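Local coordinates for mannosyl-glycoprotein endo-beta-N-acetylglucosamidase-like domain-containing protein (Pseudomonas protegens, PDB 4KT3) that acts as a type VI secretion effector, a peptidoglycan glycoside hydrolase that probably attacks the bacterial cell wall and is captured here bound to its immunity protein, at residues S86-A91 with I106-F111; A91-G96 with S117-A122. All blocks are in the same frame, centred on the assembly; numbering follows the deposited sequence.

Contact 1. Residues S86-A91 with I106-F111; sequences SMHAPA and IKVAKF
His88 and Val108 are joined by a single isolated beta bridge, which sets the loop after helix 76-81 against strand 108-110 of the small hairpin in this lysozyme-like domain. Two backbone bonds frame it. Ala109 N donates to Met87 O at 3.0 Å in a nearly straight bond, while Ala89 N donates to Lys107 O at 2.9 Å. Water 1 extends the link, giving a hydrogen to Ala89 O at 2.6 Å and accepting one from Lys107 N.

The imidazole of His88 supplies a CH-pi contact. Ile106 CG2, anti to its own backbone N, sits over the centre of the His88 ring, 3.7 Å from the centroid and 8° off the normal, and Ile106 CD1 comes near His88 CE1. His88 NE2 is hydrogen-bonded to Asn70 OD1 of the putative lipoprotein, the other chain of the assembly.

Apolar packing finishes the far end. Selenomethionine Met87 brings CG to 4.3 Å from Phe111 CZ, Ala91 CB lies 4.1 Å from Ala109 CB, and the same Ala91 methyl meets the edge of the Phe111 ring, 4.0 Å from CZ.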
ATOM      1  N   SER A  86      -9.581  -2.144  -5.476  1.00 11.43           N
ATOM      2  CA  SER A  86      -8.904  -2.670  -6.662  1.00 13.12           C
ATOM      3  C   SER A  86      -9.636  -3.862  -7.281  1.00 12.51           C
ATOM      4  O   SER A  86      -9.027  -4.882  -7.624  1.00 13.55           O
ATOM      5  CB  SER A  86      -7.444  -3.029  -6.349  1.00 12.79           C
ATOM      6  OG  SER A  86      -6.744  -1.877  -5.914  1.00 12.58           O
HETATM    7  N   MSE A  87     -10.946  -3.702  -7.437  1.00 11.53           N
HETATM    8  CA  MSE A  87     -11.797  -4.723  -8.023  1.00 12.12           C
HETATM    9  C   MSE A  87     -11.488  -4.897  -9.489  1.00 11.40           C
HETATM   10  O   MSE A  87     -11.467  -3.928 -10.240  1.00 13.21           O
HETATM   11  CB  MSE A  87     -13.265  -4.302  -7.923  1.00 17.03           C
HETATM   12  CG  MSE A  87     -13.733  -4.003  -6.521  1.00 17.97           C
HETATM   13 SE   MSE A  87     -14.120  -5.604  -5.500  0.74 13.73          SE
HETATM   14  CE  MSE A  87     -15.739  -6.166  -6.409  1.00 15.30           C
ATOM     15  N   HIS A  88     -11.288  -6.149  -9.882  1.00 13.78           N
ATOM     16  CA  HIS A  88     -11.218  -6.514 -11.278  1.00 12.71           C
ATOM     17  C   HIS A  88     -12.573  -6.270 -11.943  1.00 16.97           C
ATOM     18  O   HIS A  88     -13.636  -6.466 -11.336  1.00 15.47           O
ATOM     19  CB  HIS A  88     -10.834  -7.994 -11.424  1.00 15.35           C
ATOM     20  CG  HIS A  88      -9.423  -8.302 -11.026  1.00 14.65           C
ATOM     21  ND1 HIS A  88      -8.927  -9.587 -10.978  1.00 15.17           N
ATOM     22  CD2 HIS A  88      -8.405  -7.492 -10.656  1.00 12.97           C
ATOM     23  CE1 HIS A  88      -7.658  -9.554 -10.604  1.00 18.92           C
ATOM     24  NE2 HIS A  88      -7.321  -8.294 -10.392  1.00 14.86           N
ATOM     25  N   ALA A  89     -12.527  -5.833 -13.194  1.00 16.98           N
ATOM     26  CA  ALA A  89     -13.730  -5.703 -14.001  1.00 16.14           C
ATOM     27  C   ALA A  89     -14.055  -7.048 -14.651  1.00 15.49           C
ATOM     28  O   ALA A  89     -13.143  -7.799 -15.033  1.00 19.20           O
ATOM     29  CB  ALA A  89     -13.536  -4.649 -15.060  1.00 15.73           C
ATOM     30  N   PRO A  90     -15.349  -7.357 -14.812  1.00 15.29           N
ATOM     31  CA  PRO A  90     -16.487  -6.518 -14.428  1.00 12.89           C
ATOM     32  C   PRO A  90     -16.864  -6.679 -12.965  1.00 12.15           C
ATOM     33  O   PRO A  90     -16.741  -7.775 -12.417  1.00 15.01           O
ATOM     34  CB  PRO A  90     -17.617  -7.022 -15.328  1.00 14.65           C
ATOM     35  CG  PRO A  90     -17.286  -8.486 -15.564  1.00 15.30           C
ATOM     36  CD  PRO A  90     -15.769  -8.566 -15.553  1.00 15.44           C
ATOM     37  N   ALA A  91     -17.319  -5.586 -12.352  1.00 12.46           N
ATOM     38  CA  ALA A  91     -17.755  -5.601 -10.965  1.00 10.91           C
ATOM     39  C   ALA A  91     -19.119  -4.928 -10.892  1.00 11.26           C
ATOM     40  O   ALA A  91     -19.409  -4.038 -11.691  1.00 11.82           O
ATOM     41  CB  ALA A  91     -16.762  -4.866 -10.096  1.00 12.62           C
ATOM     42  N   ILE A 106      -5.823  -8.109 -17.607  1.00 44.90           N
ATOM     43  CA  ILE A 106      -6.928  -7.875 -16.672  1.00 40.14           C
ATOM     44  C   ILE A 106      -7.326  -6.410 -16.574  1.00 35.32           C
ATOM     45  O   ILE A 106      -6.486  -5.535 -16.412  1.00 43.48           O
ATOM     46  CB  ILE A 106      -6.559  -8.338 -15.252  1.00 41.36           C
ATOM     47  CG1 ILE A 106      -6.218  -9.827 -15.263  1.00 41.23           C
ATOM     48  CG2 ILE A 106      -7.706  -8.067 -14.289  1.00 42.81           C
ATOM     49  CD1 ILE A 106      -6.006 -10.429 -13.901  1.00 46.95           C
ATOM     50  N   LYS A 107      -8.620  -6.146 -16.633  1.00 24.11           N
ATOM     51  CA  LYS A 107      -9.097  -4.786 -16.473  1.00 21.26           C
ATOM     52  C   LYS A 107      -9.545  -4.573 -15.037  1.00 17.93           C
ATOM     53  O   LYS A 107      -9.943  -5.518 -14.358  1.00 17.65           O
ATOM     54  CB  LYS A 107     -10.241  -4.505 -17.441  1.00 26.43           C
ATOM     55  CG  LYS A 107      -9.823  -4.550 -18.904  1.00 31.56           C
ATOM     56  CD  LYS A 107     -10.865  -3.879 -19.775  1.00 37.41           C
ATOM     57  CE  LYS A 107     -10.565  -4.035 -21.251  1.00 41.74           C
ATOM     58  NZ  LYS A 107     -11.631  -3.392 -22.069  1.00 46.26           N
ATOM     59  N   VAL A 108      -9.449  -3.329 -14.577  1.00 16.69           N
ATOM     60  CA  VAL A 108      -9.991  -2.947 -13.281  1.00 15.27           C
ATOM     61  C   VAL A 108     -11.190  -2.026 -13.468  1.00 12.72           C
ATOM     62  O   VAL A 108     -11.272  -1.248 -14.428  1.00 14.44           O
ATOM     63  CB  VAL A 108      -8.945  -2.275 -12.353  1.00 20.14           C
ATOM     64  CG1 VAL A 108      -7.849  -3.271 -11.978  1.00 23.22           C
ATOM     65  CG2 VAL A 108      -8.334  -1.048 -13.004  1.00 21.55           C
ATOM     66  N   ALA A 109     -12.116  -2.129 -12.535  1.00 13.66           N
ATOM     67  CA  ALA A 109     -13.360  -1.377 -12.597  1.00 13.32           C
ATOM     68  C   ALA A 109     -13.165   0.099 -12.270  1.00 12.24           C
ATOM     69  O   ALA A 109     -12.248   0.476 -11.538  1.00 12.98           O
ATOM     70  CB  ALA A 109     -14.350  -1.975 -11.630  1.00 12.80           C
ATOM     71  N   LYS A 110     -14.064   0.921 -12.812  1.00 12.48           N
ATOM     72  CA  LYS A 110     -14.188   2.326 -12.427  1.00 11.48           C
ATOM     73  C   LYS A 110     -15.525   2.490 -11.709  1.00 12.42           C
ATOM     74  O   LYS A 110     -16.503   1.836 -12.075  1.00 11.91           O
ATOM     75  CB  LYS A 110     -14.198   3.228 -13.663  1.00 15.70           C
ATOM     76  CG  LYS A 110     -13.052   3.040 -14.616  0.67 17.83           C
ATOM     77  CD  LYS A 110     -13.155   4.026 -15.775  0.86 23.15           C
ATOM     78  CE  LYS A 110     -11.937   3.945 -16.681  0.79 27.56           C
ATOM     79  NZ  LYS A 110     -11.916   5.037 -17.696  1.00 34.83           N
ATOM     80  N   PHE A 111     -15.553   3.359 -10.701  1.00 11.31           N
ATOM     81  CA  PHE A 111     -16.764   3.659  -9.937  1.00 12.64           C
ATOM     82  C   PHE A 111     -17.025   5.158  -9.806  1.00 12.80           C
ATOM     83  O   PHE A 111     -16.147   5.986 -10.074  1.00 14.02           O
ATOM     84  CB  PHE A 111     -16.670   3.052  -8.536  1.00 10.08           C
ATOM     85  CG  PHE A 111     -16.523   1.568  -8.535  1.00 11.04           C
ATOM     86  CD1 PHE A 111     -17.635   0.760  -8.695  1.00 11.53           C
ATOM     87  CD2 PHE A 111     -15.279   0.975  -8.403  1.00 10.50           C
ATOM     88  CE1 PHE A 111     -17.508  -0.599  -8.722  1.00 10.83           C
ATOM     89  CE2 PHE A 111     -15.151  -0.387  -8.419  1.00 10.68           C
ATOM     90  CZ  PHE A 111     -16.265  -1.182  -8.587  1.00 11.13           C
TER
HETATM   91  O   HOH W   1     -10.741  -8.178 -15.854  1.00 26.91           O

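Contact 2. Residues A91-G96 with S117-A122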
ATOM      1  N   ALA A  91     -17.319  -5.586 -12.352  1.00 12.46           N
ATOM      2  CA  ALA A  91     -17.755  -5.601 -10.965  1.00 10.91           C
ATOM      3  C   ALA A  91     -19.119  -4.928 -10.892  1.00 11.26           C
ATOM      4  O   ALA A  91     -19.409  -4.038 -11.691  1.00 11.82           O
ATOM      5  CB  ALA A  91     -16.762  -4.866 -10.096  1.00 12.62           C
ATOM      6  N   PRO A  92     -19.973  -5.364  -9.953  1.00 11.52           N
ATOM      7  CA  PRO A  92     -21.260  -4.683  -9.795  1.00 11.89           C
ATOM      8  C   PRO A  92     -21.057  -3.199  -9.536  1.00 11.88           C
ATOM      9  O   PRO A  92     -20.105  -2.801  -8.844  1.00 12.04           O
ATOM     10  CB  PRO A  92     -21.880  -5.362  -8.571  1.00 12.66           C
ATOM     11  CG  PRO A  92     -21.172  -6.668  -8.439  1.00 14.37           C
ATOM     12  CD  PRO A  92     -19.789  -6.447  -8.973  1.00 14.51           C
ATOM     13  N   LEU A  93     -21.960  -2.397 -10.096  1.00 10.96           N
ATOM     14  CA  LEU A  93     -21.983  -0.940  -9.920  1.00  9.57           C
ATOM     15  C   LEU A  93     -20.894  -0.199 -10.689  1.00 11.65           C
ATOM     16  O   LEU A  93     -20.811   1.026 -10.608  1.00 12.75           O
ATOM     17  CB  LEU A  93     -21.961  -0.530  -8.434  1.00 12.14           C
ATOM     18  CG  LEU A  93     -23.076  -1.066  -7.534  1.00 12.56           C
ATOM     19  CD1 LEU A  93     -22.696  -0.941  -6.060  1.00 15.64           C
ATOM     20  CD2 LEU A  93     -24.394  -0.335  -7.830  1.00 13.77           C
ATOM     21  N   GLN A  94     -20.066  -0.900 -11.453  1.00 10.96           N
ATOM     22  CA  GLN A  94     -19.021  -0.177 -12.186  1.00 10.76           C
ATOM     23  C   GLN A  94     -19.624   0.753 -13.250  1.00 12.60           C
ATOM     24  O   GLN A  94     -20.708   0.481 -13.805  1.00 13.38           O
ATOM     25  CB  GLN A  94     -18.012  -1.132 -12.829  1.00 12.90           C
ATOM     26  CG  GLN A  94     -18.494  -1.825 -14.103  1.00 12.60           C
ATOM     27  CD  GLN A  94     -17.417  -2.690 -14.710  1.00 12.53           C
ATOM     28  OE1 GLN A  94     -16.675  -3.363 -13.994  1.00 13.65           O
ATOM     29  NE2 GLN A  94     -17.316  -2.675 -16.039  1.00 15.27           N
ATOM     30  N   ILE A  95     -18.905   1.837 -13.544  1.00 13.67           N
ATOM     31  CA  ILE A  95     -19.320   2.771 -14.585  1.00 16.05           C
ATOM     32  C   ILE A  95     -18.395   2.670 -15.803  1.00 15.71           C
ATOM     33  O   ILE A  95     -18.586   3.361 -16.801  1.00 20.57           O
ATOM     34  CB  ILE A  95     -19.375   4.232 -14.072  1.00 17.01           C
ATOM     35  CG1 ILE A  95     -17.990   4.705 -13.613  1.00 17.49           C
ATOM     36  CG2 ILE A  95     -20.388   4.358 -12.937  1.00 18.91           C
ATOM     37  CD1 ILE A  95     -17.916   6.193 -13.308  1.00 18.74           C
ATOM     38  N   GLY A  96     -17.401   1.792 -15.712  1.00 15.69           N
ATOM     39  CA  GLY A  96     -16.454   1.569 -16.789  1.00 18.22           C
ATOM     40  C   GLY A  96     -15.356   0.629 -16.325  1.00 15.65           C
ATOM     41  O   GLY A  96     -15.413   0.110 -15.208  1.00 15.35           O
ATOM     42  N   SER A 117     -17.522   1.801  -4.685  1.00 10.32           N
ATOM     43  CA  SER A 117     -16.542   0.718  -4.767  1.00 10.93           C
ATOM     44  C   SER A 117     -16.702  -0.229  -3.575  1.00 10.62           C
ATOM     45  O   SER A 117     -16.535  -1.458  -3.730  1.00 11.20           O
ATOM     46  CB  SER A 117     -15.095   1.240  -4.933  1.00 10.48           C
ATOM     47  OG  SER A 117     -14.505   1.715  -3.730  1.00 11.60           O
ATOM     48  N   ALA A 118     -17.046   0.332  -2.410  1.00  9.29           N
ATOM     49  CA  ALA A 118     -17.264  -0.469  -1.208  1.00 10.20           C
ATOM     50  C   ALA A 118     -18.538  -1.311  -1.356  1.00 10.58           C
ATOM     51  O   ALA A 118     -18.576  -2.479  -0.953  1.00 12.26           O
ATOM     52  CB  ALA A 118     -17.344   0.426   0.036  1.00 11.26           C
ATOM     53  N   GLN A 119     -19.585  -0.714  -1.914  1.00  9.89           N
ATOM     54  CA  GLN A 119     -20.826  -1.441  -2.177  1.00 11.10           C
ATOM     55  C   GLN A 119     -20.607  -2.568  -3.204  1.00 10.69           C
ATOM     56  O   GLN A 119     -21.252  -3.622  -3.142  1.00 13.36           O
ATOM     57  CB  GLN A 119     -21.912  -0.456  -2.644  1.00 12.89           C
ATOM     58  CG  GLN A 119     -22.338   0.521  -1.547  1.00 16.84           C
ATOM     59  CD  GLN A 119     -23.285   1.597  -2.017  1.00 25.01           C
ATOM     60  OE1 GLN A 119     -23.300   1.988  -3.175  1.00 26.88           O
ATOM     61  NE2 GLN A 119     -24.096   2.083  -1.092  1.00 32.69           N
ATOM     62  N   SER A 120     -19.695  -2.335  -4.139  1.00 10.25           N
ATOM     63  CA  SER A 120     -19.352  -3.336  -5.136  1.00 12.09           C
ATOM     64  C   SER A 120     -18.681  -4.525  -4.461  1.00  9.56           C
ATOM     65  O   SER A 120     -19.048  -5.695  -4.707  1.00 11.74           O
ATOM     66  CB  SER A 120     -18.427  -2.724  -6.176  1.00  9.82           C
ATOM     67  OG  SER A 120     -18.168  -3.646  -7.217  1.00 10.66           O
ATOM     68  N   PHE A 121     -17.693  -4.233  -3.622  1.00 10.12           N
ATOM     69  CA  PHE A 121     -17.048  -5.260  -2.808  1.00 11.83           C
ATOM     70  C   PHE A 121     -18.092  -6.056  -2.017  1.00 11.16           C
ATOM     71  O   PHE A 121     -18.080  -7.290  -2.017  1.00 12.92           O
ATOM     72  CB  PHE A 121     -16.024  -4.648  -1.841  1.00 11.65           C
ATOM     73  CG  PHE A 121     -15.530  -5.625  -0.828  1.00 10.83           C
ATOM     74  CD1 PHE A 121     -14.561  -6.555  -1.160  1.00 11.32           C
ATOM     75  CD2 PHE A 121     -16.088  -5.673   0.426  1.00 12.31           C
ATOM     76  CE1 PHE A 121     -14.143  -7.498  -0.248  1.00 12.36           C
ATOM     77  CE2 PHE A 121     -15.674  -6.613   1.341  1.00 13.15           C
ATOM     78  CZ  PHE A 121     -14.698  -7.523   1.007  1.00 11.76           C
ATOM     79  N   ALA A 122     -19.019  -5.349  -1.377  1.00 11.93           N
ATOM     80  CA  ALA A 122     -20.057  -5.996  -0.589  1.00 13.55           C
ATOM     81  C   ALA A 122     -20.940  -6.900  -1.448  1.00 14.79           C
ATOM     82  O   ALA A 122     -21.308  -7.999  -1.025  1.00 14.48           O
ATOM     83  CB  ALA A 122     -20.902  -4.941   0.110  1.00 13.02           C
TER
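Ser120, on helix 114-129, gives its hydroxyl hydrogen to the backbone carbonyl of Pro92, with OG 2.7 Å from Pro92 O. The acceptor is approached in the carbonyl plane, on a lone pair, at a C=O...OG angle of 143°. OG stands anti to the backbone N of Ser120 (chi1 -175°), which throws it off the helix surface toward the loop. Ser120 OG also lies 3.4 Å from Ala91 CB and 3.7 Å from Pro92 CD, so a serine that is buried has its hydroxyl used rather than merely enclosed.

Pro92 holds the second position of a type II beta turn from Ala91 to Gln94, so the accepting oxygen belongs to the turn's central peptide, between Pro92 and Leu93, and it faces the helix. Gln94 N closes the turn on Ala91 O at 3.2 Å, and the Gln94 side chain bends back so that OE1 takes Ala91 N at 2.8 Å, the donor lying above the amide plane.

Leu93, third in the turn with a left-handed backbone (phi 74°), adds the apolar part. One of its two methyls does the touching: CD1 rests 3.5 Å from Gln119 CB and 3.8 Å from Ser120 N. The two side chains slant across each other, Gln119 running extended from CG, and both are largely exposed.

This is loop-on-helix packing at one flank of the lysozyme-like domain. Pro92 also touches Ser123 and Ser124 one turn further along helix 114-129, Gln94 leans on Ala109 of strand 108-110, and on the helix Gln119 and Ala122 pack against Ile51 of helix 35-54.

Overall arrangement
Contacts 1 and 2 lie on the same side of the chain's centre, their own centres about 8 Å apart, and share Ala91. Their segments alternate along the chain: 86-91, 91-96, 106-111, then 117-122. One continuous loop thus lies first on strand 108-110 and then on helix 114-129, the two elements that follow each other in sequence. Phe111 bridges the contacts, with CZ 3.4 Å from Ser120 OG, while Lys110 probably hydrogen-bonds to Ile95 and Gly96 where the hairpin with strand 96-98 begins. Through the shared loop and Phe111, the two contacts join the hairpin to helix 114-129 of the glucosaminidase-family domain. The putative lipoprotein chain, presumably the immunity protein, touches contact 1 but not contact 2.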